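Local coordinates for protein SAP-like pentraxin (Limulus polyphemus, PDB 3FLP) that probably acts as a calcium-dependent sugar-binding lectin of the pentraxin family, assembling into doubly stacked rings of seven subunits, at residues A[10-13]-A[19-22]; A[26-31]-A[191-196]; A[52-57]-A[147-152]; A[78-83]-A[130-135]. One frame throughout, in Å; residues are numbered along the deposited sequence.

Contact 1 joins the two antiparallel sheets of the subunit, contact 2 sets a loop against a strand, and contacts 3 and 4 join a strand to a loop. Contact 3 includes D147, which binds both calcium ions; its centre lies about 17 Å from that of contact 1, 16 Å from contact 2 and 14 Å from contact 4. The side chains of H21 (contact 1) and N81 (contact 4) are about 13 and 12 Å from a calcium ion. L22 packs on W196 (contacts 1 and 2), L28 on C53 (2 and 3), T55 on S135 (3 and 4), and V31 meets I134 (2 and 4). Contact 4 nests in the loop closed by contact 3, itself within that of contact 2.

Contact 1 of 4, residues A[10-13]-A[19-22]; sequences SFPG and FPHL
F11 turns the rim of its ring to the 19-22 backbone and to L22, and this edge-on approach makes up much of the contact. Three neighbouring ring atoms are used in turn: CD1 of F11 lies 3.7 Å from the carbonyl O of P20, CE1 of F11 lies 3.7 Å from CA of H21, and CZ of F11 meets CG of L22, also at 3.7 Å. The H21 CA sits in the plane of the ring. CG of F11 stands anti to its carbonyl carbon (chi1 -65°), which swings the ring along the other segment. The L22 side chain stands nearly perpendicular to that of F11, with the leucine branch point against the far end of the ring.

A second apolar patch joins the two prolines, which run antiparallel past one another; CD of P12 is 4.0 Å from CB of P20. Beyond them the carbonyl O of G13 rests 3.7 Å from CD of P20.

The polar bonding runs within or away from the pair. ND1 of H21 donates to the carbonyl O of F19 at 2.9 Å, nearly in line with the C=O, and the acceptor lies close to the imidazole plane; this bond fixes the rotation of the ring, which also meets F153. The P20 carbonyl O accepts from Q144, and P12 O from R32 of a neighbouring subunit. F11 pairs by its backbone with G161 and L22 with I142, strands of different sheets, so the contact joins the two layers of the pentraxin beta-sandwich at one end.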
loop_
_atom_site.group_PDB
_atom_site.type_symbol
_atom_site.label_atom_id
_atom_site.label_comp_id
_atom_site.label_asym_id
_atom_site.label_seq_id
_atom_site.Cartn_x
_atom_site.Cartn_y
_atom_site.Cartn_z
ATOM N N SER A 10 2.528 43.717 4.354
ATOM C CA SER A 10 1.939 44.851 3.657
ATOM C C SER A 10 2.678 46.120 4.061
ATOM O O SER A 10 2.877 46.380 5.248
ATOM C CB SER A 10 0.453 44.995 4.013
ATOM O OG SER A 10 -0.284 43.855 3.614
ATOM N N PHE A 11 3.099 46.887 3.060
ATOM C CA PHE A 11 3.792 48.156 3.264
ATOM C C PHE A 11 2.713 49.168 2.886
ATOM O O PHE A 11 2.568 49.528 1.722
ATOM C CB PHE A 11 4.999 48.234 2.321
ATOM C CG PHE A 11 6.062 47.205 2.618
ATOM C CD1 PHE A 11 7.051 47.458 3.562
ATOM C CD2 PHE A 11 6.041 45.964 1.988
ATOM C CE1 PHE A 11 8.005 46.487 3.879
ATOM C CE2 PHE A 11 6.986 44.987 2.297
ATOM C CZ PHE A 11 7.972 45.250 3.246
ATOM N N PRO A 12 1.936 49.629 3.881
ATOM C CA PRO A 12 0.817 50.579 3.810
ATOM C C PRO A 12 0.974 51.832 2.966
ATOM O O PRO A 12 0.111 52.153 2.144
ATOM C CB PRO A 12 0.559 50.922 5.278
ATOM C CG PRO A 12 1.056 49.710 6.011
ATOM C CD PRO A 12 2.334 49.426 5.286
ATOM N N GLY A 13 2.067 52.547 3.184
ATOM C CA GLY A 13 2.299 53.784 2.465
ATOM C C GLY A 13 3.293 54.560 3.302
ATOM O O GLY A 13 3.282 54.470 4.533
ATOM N N PHE A 19 8.291 55.281 7.877
ATOM C CA PHE A 19 8.817 54.526 6.740
ATOM C C PHE A 19 8.673 53.015 6.963
ATOM O O PHE A 19 9.598 52.354 7.440
ATOM C CB PHE A 19 10.302 54.858 6.506
ATOM C CG PHE A 19 10.585 56.327 6.312
ATOM C CD1 PHE A 19 10.779 57.166 7.409
ATOM C CD2 PHE A 19 10.664 56.869 5.031
ATOM C CE1 PHE A 19 11.050 58.529 7.228
ATOM C CE2 PHE A 19 10.933 58.226 4.839
ATOM C CZ PHE A 19 11.125 59.058 5.938
ATOM N N PRO A 20 7.507 52.445 6.631
ATOM C CA PRO A 20 7.356 51.000 6.837
ATOM C C PRO A 20 8.451 50.223 6.102
ATOM O O PRO A 20 8.722 50.478 4.928
ATOM C CB PRO A 20 5.946 50.715 6.304
ATOM C CG PRO A 20 5.712 51.832 5.317
ATOM C CD PRO A 20 6.305 53.024 6.011
ATOM N N HIS A 21 9.091 49.290 6.799
ATOM C CA HIS A 21 10.160 48.512 6.184
ATOM C C HIS A 21 10.547 47.287 6.997
ATOM O O HIS A 21 10.118 47.102 8.131
ATOM C CB HIS A 21 11.424 49.368 6.020
ATOM C CG HIS A 21 12.133 49.651 7.312
ATOM N ND1 HIS A 21 11.661 50.554 8.242
ATOM C CD2 HIS A 21 13.273 49.137 7.836
ATOM C CE1 HIS A 21 12.480 50.587 9.280
ATOM N NE2 HIS A 21 13.467 49.737 9.057
ATOM N N LEU A 22 11.388 46.463 6.389
ATOM C CA LEU A 22 11.920 45.271 7.025
ATOM C C LEU A 22 13.435 45.414 6.911
ATOM O O LEU A 22 13.933 45.983 5.939
ATOM C CB LEU A 22 11.505 44.001 6.276
ATOM C CG LEU A 22 10.040 43.727 5.943
ATOM C CD1 LEU A 22 9.923 42.314 5.356
ATOM C CD2 LEU A 22 9.193 43.849 7.189
#

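Contact 2 of 4, residues A[26-31]-A[191-196]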
loop_
_atom_site.group_PDB
_atom_site.type_symbol
_atom_site.label_atom_id
_atom_site.label_comp_id
_atom_site.label_asym_id
_atom_site.label_seq_id
_atom_site.Cartn_x
_atom_site.Cartn_y
_atom_site.Cartn_z
ATOM N N GLN A 26 20.733 39.478 9.840
ATOM C CA GLN A 26 22.050 39.008 9.441
ATOM C C GLN A 26 22.501 39.648 8.132
ATOM O O GLN A 26 21.741 39.708 7.162
ATOM C CB GLN A 26 22.028 37.475 9.311
ATOM C CG GLN A 26 23.369 36.832 8.986
ATOM C CD GLN A 26 23.320 35.309 9.058
ATOM O OE1 GLN A 26 22.278 34.701 8.819
ATOM N NE2 GLN A 26 24.452 34.688 9.371
ATOM N N THR A 27 23.734 40.147 8.112
ATOM C CA THR A 27 24.265 40.761 6.900
ATOM C C THR A 27 24.620 39.651 5.914
ATOM O O THR A 27 24.852 38.504 6.305
ATOM C CB THR A 27 25.527 41.613 7.191
ATOM O OG1 THR A 27 26.569 40.778 7.710
ATOM C CG2 THR A 27 25.206 42.705 8.196
ATOM N N LEU A 28 24.660 39.994 4.634
ATOM C CA LEU A 28 24.961 39.014 3.605
ATOM C C LEU A 28 26.454 38.739 3.488
ATOM O O LEU A 28 27.283 39.524 3.951
ATOM C CB LEU A 28 24.433 39.502 2.251
ATOM C CG LEU A 28 22.946 39.849 2.159
ATOM C CD1 LEU A 28 22.588 40.201 0.721
ATOM C CD2 LEU A 28 22.122 38.675 2.628
ATOM N N PRO A 29 26.814 37.592 2.895
ATOM C CA PRO A 29 28.230 37.258 2.725
ATOM C C PRO A 29 28.645 37.959 1.436
ATOM O O PRO A 29 27.806 38.577 0.775
ATOM C CB PRO A 29 28.204 35.746 2.555
ATOM C CG PRO A 29 26.931 35.540 1.766
ATOM C CD PRO A 29 25.952 36.466 2.488
ATOM N N ALA A 30 29.921 37.886 1.080
ATOM C CA ALA A 30 30.377 38.490 -0.166
ATOM C C ALA A 30 29.758 37.643 -1.278
ATOM O O ALA A 30 29.692 36.417 -1.154
ATOM C CB ALA A 30 31.901 38.432 -0.254
ATOM N N VAL A 31 29.291 38.277 -2.350
ATOM C CA VAL A 31 28.701 37.524 -3.460
ATOM C C VAL A 31 29.146 38.099 -4.795
ATOM O O VAL A 31 29.401 39.301 -4.906
ATOM C CB VAL A 31 27.137 37.566 -3.449
ATOM C CG1 VAL A 31 26.585 36.993 -2.139
ATOM C CG2 VAL A 31 26.651 38.999 -3.659
ATOM N N GLY A 191 15.592 30.209 -1.168
ATOM C CA GLY A 191 16.919 30.732 -1.442
ATOM C C GLY A 191 17.924 30.307 -0.383
ATOM O O GLY A 191 17.544 30.077 0.767
ATOM N N ASN A 192 19.197 30.206 -0.763
ATOM C CA ASN A 192 20.247 29.809 0.173
ATOM C C ASN A 192 20.813 31.007 0.945
ATOM O O ASN A 192 21.444 30.836 1.976
ATOM C CB ASN A 192 21.383 29.070 -0.562
ATOM C CG ASN A 192 22.226 29.992 -1.439
ATOM O OD1 ASN A 192 21.704 30.768 -2.246
ATOM N ND2 ASN A 192 23.536 29.898 -1.294
ATOM N N VAL A 193 20.593 32.215 0.436
ATOM C CA VAL A 193 21.071 33.423 1.106
ATOM C C VAL A 193 19.949 33.901 2.030
ATOM O O VAL A 193 20.155 34.099 3.225
ATOM C CB VAL A 193 21.417 34.517 0.074
ATOM C CG1 VAL A 193 21.851 35.787 0.780
ATOM C CG2 VAL A 193 22.526 34.023 -0.841
ATOM N N ILE A 194 18.759 34.081 1.463
ATOM C CA ILE A 194 17.588 34.487 2.233
ATOM C C ILE A 194 16.427 33.576 1.859
ATOM O O ILE A 194 16.106 33.420 0.682
ATOM C CB ILE A 194 17.150 35.949 1.940
ATOM C CG1 ILE A 194 18.140 36.937 2.559
ATOM C CG2 ILE A 194 15.755 36.203 2.512
ATOM C CD1 ILE A 194 17.764 38.394 2.319
ATOM N N SER A 195 15.823 32.956 2.866
ATOM C CA SER A 195 14.672 32.094 2.660
ATOM C C SER A 195 13.544 32.747 3.453
ATOM O O SER A 195 13.657 32.921 4.662
ATOM C CB SER A 195 14.945 30.681 3.182
ATOM O OG SER A 195 13.786 29.870 3.047
ATOM N N TRP A 196 12.470 33.119 2.761
ATOM C CA TRP A 196 11.340 33.789 3.385
ATOM C C TRP A 196 10.877 33.162 4.700
ATOM O O TRP A 196 10.565 31.976 4.760
ATOM C CB TRP A 196 10.164 33.843 2.409
ATOM C CG TRP A 196 9.048 34.758 2.850
ATOM C CD1 TRP A 196 7.713 34.469 2.880
ATOM C CD2 TRP A 196 9.167 36.135 3.228
ATOM N NE1 TRP A 196 6.991 35.583 3.241
ATOM C CE2 TRP A 196 7.858 36.621 3.459
ATOM C CE3 TRP A 196 10.250 37.008 3.387
ATOM C CZ2 TRP A 196 7.606 37.941 3.838
ATOM C CZ3 TRP A 196 10.000 38.320 3.766
ATOM C CH2 TRP A 196 8.687 38.775 3.985
#
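L28 and V193 meet methyl to methyl, and this single pair is the tight spot of the contact: CD2 of L28 comes to 3.4 Å from CG1 of V193, closer than carbons usually approach. The two side chains are nearly perpendicular. CG1 of V193 is anti to the backbone N (chi1 177°), which extends that methyl to the leucine.

Around this pair the packing is looser. The same CD2 of L28 lies 4.3 Å from CG1 of I194, and CD of P29 is 4.5 Å from CG1 of V193, so both neighbours graze the rim of the pair. Where strand 194-195 starts, V193 and I194 share V168 as their backbone partner across the sheet, forming a classic bulge, and L28 also packs on V140 of the facing sheet. P29 stays partly exposed and packs on Q26 of a neighbouring subunit. There, too, Q26 NE2 bonds to T27 O of that subunit, and the bond is returned in the opposite sense.

The join between the segments is wholly apolar and rests on shape, while Q26 and T27 of the same loop bond across the subunit interface.

Contact 3 of 4, residues A[52-57]-A[147-152]. With CA (calcium ion), chain O; CA (calcium ion), chain P.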
loop_
_atom_site.group_PDB
_atom_site.type_symbol
_atom_site.label_atom_id
_atom_site.label_comp_id
_atom_site.label_asym_id
_atom_site.label_seq_id
_atom_site.Cartn_x
_atom_site.Cartn_y
_atom_site.Cartn_z
ATOM N N SER A 52 16.899 46.518 -1.097
ATOM C CA SER A 52 18.026 47.441 -0.959
ATOM C C SER A 52 19.141 46.844 -0.103
ATOM O O SER A 52 18.914 46.463 1.045
ATOM C CB SER A 52 17.531 48.754 -0.329
ATOM O OG SER A 52 18.601 49.574 0.113
ATOM N N CYS A 53 20.344 46.767 -0.668
ATOM C CA CYS A 53 21.500 46.227 0.041
ATOM C C CYS A 53 22.589 47.291 0.161
ATOM O O CYS A 53 23.004 47.882 -0.833
ATOM C CB CYS A 53 22.059 45.010 -0.693
ATOM S SG CYS A 53 23.484 44.281 0.144
ATOM N N ALA A 54 23.061 47.523 1.382
ATOM C CA ALA A 54 24.076 48.535 1.608
ATOM C C ALA A 54 25.206 48.106 2.538
ATOM O O ALA A 54 24.985 47.369 3.498
ATOM C CB ALA A 54 23.418 49.788 2.167
ATOM N N THR A 55 26.417 48.575 2.235
ATOM C CA THR A 55 27.593 48.310 3.061
ATOM C C THR A 55 28.058 49.666 3.598
ATOM O O THR A 55 27.589 50.709 3.143
ATOM C CB THR A 55 28.747 47.657 2.261
ATOM O OG1 THR A 55 29.045 48.443 1.099
ATOM C CG2 THR A 55 28.370 46.242 1.850
ATOM N N SER A 56 28.974 49.659 4.560
ATOM C CA SER A 56 29.455 50.912 5.152
ATOM C C SER A 56 29.978 51.930 4.132
ATOM O O SER A 56 29.722 53.128 4.253
ATOM C CB SER A 56 30.547 50.625 6.188
ATOM O OG SER A 56 31.634 49.932 5.595
ATOM N N ASN A 57 30.687 51.443 3.122
ATOM C CA ASN A 57 31.273 52.291 2.087
ATOM C C ASN A 57 30.401 52.486 0.844
ATOM O O ASN A 57 30.739 53.287 -0.032
ATOM C CB ASN A 57 32.586 51.666 1.627
ATOM C CG ASN A 57 32.383 50.256 1.067
ATOM O OD1 ASN A 57 31.906 49.356 1.772
ATOM N ND2 ASN A 57 32.730 50.061 -0.207
ATOM N N ASP A 147 20.285 55.075 2.421
ATOM C CA ASP A 147 21.302 56.071 2.091
ATOM C C ASP A 147 22.355 55.951 3.187
ATOM O O ASP A 147 23.389 56.619 3.171
ATOM C CB ASP A 147 20.720 57.484 2.047
ATOM C CG ASP A 147 19.956 57.747 0.770
ATOM O OD1 ASP A 147 20.273 57.089 -0.245
ATOM O OD2 ASP A 147 19.054 58.611 0.767
ATOM N N LYS A 148 22.056 55.070 4.136
ATOM C CA LYS A 148 22.932 54.752 5.256
ATOM C C LYS A 148 22.473 53.368 5.708
ATOM O O LYS A 148 21.338 52.964 5.426
ATOM C CB LYS A 148 22.783 55.756 6.401
ATOM C CG LYS A 148 21.381 55.831 6.964
ATOM C CD LYS A 148 21.356 56.337 8.406
ATOM C CE LYS A 148 21.922 57.735 8.540
ATOM N NZ LYS A 148 21.718 58.244 9.924
ATOM N N ILE A 149 23.343 52.629 6.388
ATOM C CA ILE A 149 22.972 51.292 6.847
ATOM C C ILE A 149 21.682 51.309 7.673
ATOM O O ILE A 149 21.629 51.899 8.749
ATOM C CB ILE A 149 24.079 50.662 7.709
ATOM C CG1 ILE A 149 25.375 50.562 6.901
ATOM C CG2 ILE A 149 23.630 49.292 8.207
ATOM C CD1 ILE A 149 25.215 49.840 5.574
ATOM N N GLY A 150 20.644 50.659 7.156
ATOM C CA GLY A 150 19.374 50.584 7.856
ATOM C C GLY A 150 18.609 51.887 8.003
ATOM O O GLY A 150 17.688 51.970 8.815
ATOM N N GLY A 151 18.963 52.904 7.222
ATOM C CA GLY A 151 18.268 54.172 7.347
ATOM C C GLY A 151 18.463 55.149 6.205
ATOM O O GLY A 151 18.819 54.755 5.091
ATOM N N GLY A 152 18.226 56.429 6.494
ATOM C CA GLY A 152 18.355 57.471 5.488
ATOM C C GLY A 152 17.324 57.284 4.391
ATOM O O GLY A 152 17.596 57.544 3.221
HETATM CA CA CA O . 20.940 55.091 -1.447
HETATM CA CA CA P . 17.916 57.560 -1.123
HETATM O O HOH W 1 16.675 56.878 0.772
HETATM O O HOH W 2 20.702 56.575 -3.250
HETATM O O HOH W 3 18.567 58.082 -3.334
#
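I149 reaches across to A54 and T55 with its terminal methyl alone. CD1 of I149 lies 3.2 Å from the carbonyl O of A54, 3.5 Å from C of T55 and 3.9 Å from CB of A54, so it rests against the backbone of these two residues. CG1 stands anti to the carbonyl carbon (chi1 -59°) and the chain bends again at chi2 (-54°), which folds CD1 onto the strand.

The methyl is presented by a type II turn from K148 to G151, closed by G151 N to K148 O at 3.0 Å. G150, second in the middle of the turn, has a positive phi. At the base the O of G151 takes the amide of D147 and, weakly, that of K148, a classic beta bulge. The amide of G150 bonds to OE1 of Q146, whose NE2 is hydrogen-bonded to OG of S52.

D147, just before the turn, belongs to the metal site. Its OD1 bridges the two calcium ions, 2.4 Å from one and 2.6 Å from the other, and OD2 binds the second ion as well. D59, N60, E145 and the carbonyl of Q146 share the first ion; E145, E154 and E157 join D147 on the second. A water on the second ion donates to G152 O.

The D147 carboxylate, like that of E145, serves both calcium ions, whose charge probably offsets that of the gathered acids, while I149 of the same loop lays a methyl against the 54-55 backbone and CB of A54.

Contact 4 of 4, residues A[78-83]-A[130-135]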
loop_
_atom_site.group_PDB
_atom_site.type_symbol
_atom_site.label_atom_id
_atom_site.label_comp_id
_atom_site.label_asym_id
_atom_site.label_seq_id
_atom_site.Cartn_x
_atom_site.Cartn_y
_atom_site.Cartn_z
ATOM N N LEU A 78 17.369 47.637 -11.959
ATOM C CA LEU A 78 18.434 47.127 -11.126
ATOM C C LEU A 78 19.572 48.139 -11.078
ATOM O O LEU A 78 19.889 48.785 -12.079
ATOM C CB LEU A 78 18.967 45.806 -11.689
ATOM C CG LEU A 78 20.160 45.202 -10.930
ATOM C CD1 LEU A 78 19.737 44.853 -9.498
ATOM C CD2 LEU A 78 20.670 43.959 -11.658
ATOM N N GLN A 79 20.176 48.282 -9.907
ATOM C CA GLN A 79 21.301 49.171 -9.740
ATOM C C GLN A 79 22.337 48.385 -8.944
ATOM O O GLN A 79 22.008 47.780 -7.926
ATOM C CB GLN A 79 20.884 50.454 -8.999
ATOM C CG GLN A 79 22.069 51.283 -8.517
ATOM C CD GLN A 79 21.688 52.657 -7.978
ATOM O OE1 GLN A 79 22.471 53.282 -7.260
ATOM N NE2 GLN A 79 20.501 53.139 -8.330
ATOM N N VAL A 80 23.572 48.364 -9.436
ATOM C CA VAL A 80 24.656 47.654 -8.760
ATOM C C VAL A 80 25.853 48.580 -8.579
ATOM O O VAL A 80 26.269 49.273 -9.507
ATOM C CB VAL A 80 25.120 46.402 -9.552
ATOM C CG1 VAL A 80 26.273 45.718 -8.813
ATOM C CG2 VAL A 80 23.960 45.439 -9.736
ATOM N N ASN A 81 26.397 48.583 -7.371
ATOM C CA ASN A 81 27.546 49.411 -7.029
ATOM C C ASN A 81 27.385 50.863 -7.483
ATOM O O ASN A 81 28.243 51.416 -8.168
ATOM C CB ASN A 81 28.829 48.815 -7.617
ATOM C CG ASN A 81 30.083 49.335 -6.923
ATOM O OD1 ASN A 81 30.157 49.345 -5.694
ATOM N ND2 ASN A 81 31.079 49.757 -7.706
ATOM N N ALA A 82 26.266 51.466 -7.093
ATOM C CA ALA A 82 25.949 52.855 -7.417
ATOM C C ALA A 82 25.930 53.198 -8.904
ATOM O O ALA A 82 26.160 54.342 -9.284
ATOM C CB ALA A 82 26.900 53.806 -6.670
ATOM N N SER A 83 25.667 52.209 -9.747
ATOM C CA SER A 83 25.573 52.459 -11.176
ATOM C C SER A 83 24.242 53.178 -11.372
ATOM O O SER A 83 23.498 53.391 -10.414
ATOM C CB SER A 83 25.523 51.140 -11.941
ATOM O OG SER A 83 24.307 50.456 -11.668
ATOM N N LYS A 130 29.669 44.600 -14.106
ATOM C CA LYS A 130 30.611 43.620 -14.623
ATOM C C LYS A 130 31.927 43.666 -13.855
ATOM O O LYS A 130 32.534 44.730 -13.705
ATOM C CB LYS A 130 30.859 43.853 -16.113
ATOM C CG LYS A 130 31.853 42.881 -16.722
ATOM C CD LYS A 130 31.799 42.913 -18.240
ATOM C CE LYS A 130 32.878 42.032 -18.847
ATOM N NZ LYS A 130 32.532 41.653 -20.247
ATOM N N GLY A 131 32.353 42.502 -13.367
ATOM C CA GLY A 131 33.584 42.412 -12.606
ATOM C C GLY A 131 33.403 42.859 -11.163
ATOM O O GLY A 131 34.340 42.821 -10.370
ATOM N N HIS A 132 32.196 43.286 -10.811
ATOM C CA HIS A 132 31.952 43.737 -9.451
ATOM C C HIS A 132 31.568 42.606 -8.509
ATOM O O HIS A 132 30.809 41.711 -8.868
ATOM C CB HIS A 132 30.843 44.791 -9.405
ATOM C CG HIS A 132 30.549 45.286 -8.022
ATOM N ND1 HIS A 132 31.424 46.082 -7.315
ATOM C CD2 HIS A 132 29.488 45.078 -7.207
ATOM C CE1 HIS A 132 30.916 46.344 -6.123
ATOM N NE2 HIS A 132 29.741 45.747 -6.033
ATOM N N GLN A 133 32.107 42.666 -7.299
ATOM C CA GLN A 133 31.810 41.696 -6.260
ATOM C C GLN A 133 31.284 42.487 -5.075
ATOM O O GLN A 133 31.969 43.369 -4.560
ATOM C CB GLN A 133 33.066 40.945 -5.824
ATOM C CG GLN A 133 33.580 39.937 -6.832
ATOM C CD GLN A 133 34.761 39.151 -6.297
ATOM O OE1 GLN A 133 34.712 38.622 -5.179
ATOM N NE2 GLN A 133 35.829 39.066 -7.089
ATOM N N ILE A 134 30.066 42.189 -4.650
ATOM C CA ILE A 134 29.490 42.889 -3.513
ATOM C C ILE A 134 30.274 42.476 -2.270
ATOM O O ILE A 134 30.326 41.298 -1.920
ATOM C CB ILE A 134 27.991 42.538 -3.352
ATOM C CG1 ILE A 134 27.234 42.976 -4.611
ATOM C CG2 ILE A 134 27.419 43.218 -2.116
ATOM C CD1 ILE A 134 25.794 42.540 -4.648
ATOM N N SER A 135 30.896 43.449 -1.616
ATOM C CA SER A 135 31.684 43.165 -0.429
ATOM C C SER A 135 30.827 42.590 0.696
ATOM O O SER A 135 29.631 42.871 0.791
ATOM C CB SER A 135 32.411 44.433 0.032
ATOM O OG SER A 135 31.610 45.576 -0.191
#
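H132 and N81 stack, with CB of N81 over the centre of one imidazole face and the asparagine amide tilted 23° from the ring plane. CB of N81 lies 3.6 Å from the centroid of the H132 ring and 11° off its normal, a CH-pi contact. The amide continues over the ring, and OD1 of N81 comes to 3.1 Å from CE1 of H132. That short approach is to a carbon and is no hydrogen bond across the segments. CG of H132 lies anti to the backbone N (chi1 180°), which carries the ring out to N81.

V80 supplies the remaining apolar part. Its CG1 lies 3.7 Å from CD2 of H132 and approaches the ring obliquely. NE2 of H132 is hydrogen-bonded to OE1 of Q61, which helps fix the ring.

N81 lies in a type I' turn from V80 to S83, closed by S83 N to V80 O at 3.0 Å. V80 N in turn gives its hydrogen to S83 OG, so that V80 and S83 are tied by two bonds at the foot of the turn.

The turn follows strand 73-80 beside strand 60-68, where N81 pairs by its backbone with Q61. V80 packs on W106 of strand 100-107 in the other sheet, and the loop bearing H132 leads from strand 120-125 to strand 139-142.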